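Local atomic coordinates of nitrite reductase (Hyphomicrobium denitrificans, PDB entry 2DV6), a protein that probably reduces nitrite to nitric oxide with electrons from a cytochrome c, using bound copper ions, in the denitrification pathway. Residues M138-A143 against K174-D179. Residues are numbered along the deposited sequence; the frame is centred on the assembly and turned at random.
Sequences MKSSGA and KGQLDD
A single beta bridge, A143 to G175, and an ST turn at S140 lay the linker M138-A143 along the end of strand 163-178, on the way from the N-terminal copper-binding cupredoxin domain to the next one. At the bridge, A143 N donates to K174 O (2.9 Å) and Q176 N to A143 O (2.8 Å), both nearly straight at the hydrogen. The CA of G175 also lies 3.3 Å from A143 O, a CA-H...O contact.

Q176 is the main side chain reaching across. Its chain runs extended from CB, chi1 being -180°, which carries the amide to the S140 hydroxyl. Q176 NE2 donates to S140 OG (2.7 Å), which lies close to the amide plane, while a water donates to both Q176 OE1 and M138 O; these two links at opposite ends of the amide should limit its rotation. S140 OG also accepts from G142 N (3.0 Å), the bond that closes the ST turn, so one hydroxyl ties the turn to the strand.

Beyond Q176, K139 N donates to D179 OD2 (3.0 Å), meeting it nearly along its C-O axis. M138 bends at chi3 (80°), bringing M138 CE to 3.9 Å from D179 CB, beside the D178-D179 backbone. Near the bridge, the extended K174 chain passes S141, and K174 NZ donates to S141 OG (3.1 Å).

Strands 163-178 and 181-188 form a beta hairpin, and the second arm lies next to the contact: S140, S141 and K174 touch T182, and G175 pairs with Y183. The L177 side chain leaves the backbone away from the linker and touches Y325 and L327 of strand 325-328.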
ATOM      1  N   MET A 138     -25.353  -7.951 -30.845  1.00 33.77           N
ATOM      2  CA  MET A 138     -24.378  -7.040 -30.200  1.00 32.72           C
ATOM      3  C   MET A 138     -24.668  -5.637 -30.685  1.00 32.36           C
ATOM      4  O   MET A 138     -25.048  -5.466 -31.846  1.00 31.99           O
ATOM      5  CB  MET A 138     -22.957  -7.396 -30.605  1.00 33.37           C
ATOM      6  CG  MET A 138     -22.597  -8.859 -30.406  1.00 34.67           C
ATOM      7  SD  MET A 138     -20.915  -9.166 -30.950  1.00 36.93           S
ATOM      8  CE  MET A 138     -20.153  -8.537 -29.508  1.00 35.76           C
ATOM      9  N   LYS A 139     -24.500  -4.636 -29.819  1.00 31.29           N
ATOM     10  CA  LYS A 139     -24.697  -3.243 -30.237  1.00 32.22           C
ATOM     11  C   LYS A 139     -23.798  -2.357 -29.427  1.00 30.65           C
ATOM     12  O   LYS A 139     -23.343  -2.746 -28.353  1.00 31.58           O
ATOM     13  CB  LYS A 139     -26.149  -2.783 -30.031  1.00 33.28           C
ATOM     14  CG  LYS A 139     -26.580  -2.833 -28.548  1.00 37.16           C
ATOM     15  CD  LYS A 139     -27.920  -2.091 -28.315  1.00 40.07           C
ATOM     16  CE  LYS A 139     -28.355  -2.145 -26.846  1.00 41.64           C
ATOM     17  NZ  LYS A 139     -27.201  -2.221 -25.855  1.00 44.37           N
ATOM     18  N   SER A 140     -23.570  -1.156 -29.927  1.00 28.59           N
ATOM     19  CA  SER A 140     -22.695  -0.198 -29.279  1.00 27.50           C
ATOM     20  C   SER A 140     -22.858   1.119 -30.013  1.00 26.64           C
ATOM     21  O   SER A 140     -23.513   1.179 -31.028  1.00 26.24           O
ATOM     22  CB  SER A 140     -21.231  -0.667 -29.378  1.00 26.45           C
ATOM     23  OG  SER A 140     -20.758  -0.495 -30.699  1.00 23.97           O
ATOM     24  N   SER A 141     -22.227   2.165 -29.515  1.00 27.52           N
ATOM     25  CA  SER A 141     -22.183   3.396 -30.254  1.00 28.82           C
ATOM     26  C   SER A 141     -21.080   3.463 -31.287  1.00 28.40           C
ATOM     27  O   SER A 141     -20.839   4.539 -31.823  1.00 30.76           O
ATOM     28  CB  SER A 141     -22.015   4.573 -29.295  1.00 29.87           C
ATOM     29  OG  SER A 141     -20.828   4.382 -28.566  1.00 34.06           O
ATOM     30  N   GLY A 142     -20.408   2.354 -31.587  1.00 28.07           N
ATOM     31  CA  GLY A 142     -19.282   2.386 -32.523  1.00 27.12           C
ATOM     32  C   GLY A 142     -19.662   1.905 -33.906  1.00 26.86           C
ATOM     33  O   GLY A 142     -20.663   1.220 -34.067  1.00 27.33           O
ATOM     34  N   ALA A 143     -18.866   2.251 -34.917  1.00 26.38           N
ATOM     35  CA  ALA A 143     -19.118   1.750 -36.279  1.00 26.17           C
ATOM     36  C   ALA A 143     -18.712   0.281 -36.374  1.00 26.15           C
ATOM     37  O   ALA A 143     -17.872  -0.180 -35.609  1.00 25.87           O
ATOM     38  CB  ALA A 143     -18.372   2.554 -37.284  1.00 24.69           C
ATOM     39  N   LYS A 174     -14.130   5.572 -34.511  1.00 23.65           N
ATOM     40  CA  LYS A 174     -14.656   4.892 -33.329  1.00 24.91           C
ATOM     41  C   LYS A 174     -15.403   3.643 -33.765  1.00 24.10           C
ATOM     42  O   LYS A 174     -16.446   3.746 -34.413  1.00 24.78           O
ATOM     43  CB  LYS A 174     -15.582   5.819 -32.541  1.00 26.28           C
ATOM     44  CG  LYS A 174     -16.231   5.152 -31.310  1.00 29.15           C
ATOM     45  CD  LYS A 174     -17.341   6.064 -30.829  1.00 32.95           C
ATOM     46  CE  LYS A 174     -17.922   5.590 -29.533  1.00 35.21           C
ATOM     47  NZ  LYS A 174     -18.790   6.683 -28.999  1.00 38.19           N
ATOM     48  N   GLY A 175     -14.869   2.476 -33.410  1.00 22.18           N
ATOM     49  CA  GLY A 175     -15.426   1.212 -33.840  1.00 22.70           C
ATOM     50  C   GLY A 175     -15.988   0.371 -32.705  1.00 22.54           C
ATOM     51  O   GLY A 175     -15.601   0.538 -31.519  1.00 22.46           O
ATOM     52  N   GLN A 176     -16.876  -0.564 -33.063  1.00 22.03           N
ATOM     53  CA  GLN A 176     -17.371  -1.545 -32.112  1.00 22.04           C
ATOM     54  C   GLN A 176     -16.309  -2.627 -31.856  1.00 21.73           C
ATOM     55  O   GLN A 176     -15.882  -3.342 -32.798  1.00 19.51           O
ATOM     56  CB  GLN A 176     -18.643  -2.229 -32.614  1.00 22.11           C
ATOM     57  CG  GLN A 176     -19.189  -3.272 -31.616  1.00 24.34           C
ATOM     58  CD  GLN A 176     -20.593  -3.719 -31.974  1.00 26.51           C
ATOM     59  OE1 GLN A 176     -20.823  -4.904 -32.264  1.00 27.86           O
ATOM     60  NE2 GLN A 176     -21.534  -2.769 -31.990  1.00 23.47           N
ATOM     61  N   LEU A 177     -15.949  -2.780 -30.583  1.00 20.75           N
ATOM     62  CA  LEU A 177     -14.962  -3.774 -30.180  1.00 21.66           C
ATOM     63  C   LEU A 177     -15.672  -5.025 -29.587  1.00 22.39           C
ATOM     64  O   LEU A 177     -15.193  -6.151 -29.696  1.00 22.63           O
ATOM     65  CB  LEU A 177     -14.003  -3.151 -29.141  1.00 21.40           C
ATOM     66  CG  LEU A 177     -13.026  -4.093 -28.370  1.00 21.43           C
ATOM     67  CD1 LEU A 177     -12.191  -4.924 -29.364  1.00 20.97           C
ATOM     68  CD2 LEU A 177     -12.103  -3.264 -27.493  1.00 20.48           C
ATOM     69  N   ASP A 178     -16.812  -4.811 -28.944  1.00 23.17           N
ATOM     70  CA  ASP A 178     -17.586  -5.898 -28.336  1.00 24.54           C
ATOM     71  C   ASP A 178     -18.936  -5.273 -28.052  1.00 25.29           C
ATOM     72  O   ASP A 178     -19.118  -4.064 -28.230  1.00 25.41           O
ATOM     73  CB  ASP A 178     -16.914  -6.338 -27.035  1.00 25.02           C
ATOM     74  CG  ASP A 178     -17.383  -7.709 -26.527  1.00 26.99           C
ATOM     75  OD1 ASP A 178     -16.719  -8.202 -25.572  1.00 30.16           O
ATOM     76  OD2 ASP A 178     -18.375  -8.299 -27.056  1.00 28.46           O
ATOM     77  N   ASP A 179     -19.885  -6.067 -27.597  1.00 26.96           N
ATOM     78  CA  ASP A 179     -21.181  -5.536 -27.190  1.00 28.02           C
ATOM     79  C   ASP A 179     -20.956  -4.416 -26.169  1.00 28.22           C
ATOM     80  O   ASP A 179     -20.236  -4.599 -25.170  1.00 27.51           O
ATOM     81  CB  ASP A 179     -21.994  -6.674 -26.562  1.00 30.32           C
ATOM     82  CG  ASP A 179     -23.414  -6.262 -26.198  1.00 32.95           C
ATOM     83  OD1 ASP A 179     -23.836  -6.571 -25.048  1.00 35.78           O
ATOM     84  OD2 ASP A 179     -24.103  -5.649 -27.045  1.00 32.55           O
TER
HETATM   85  O   HOH W   1     -23.145  -5.745 -33.872  1.00 30.12           O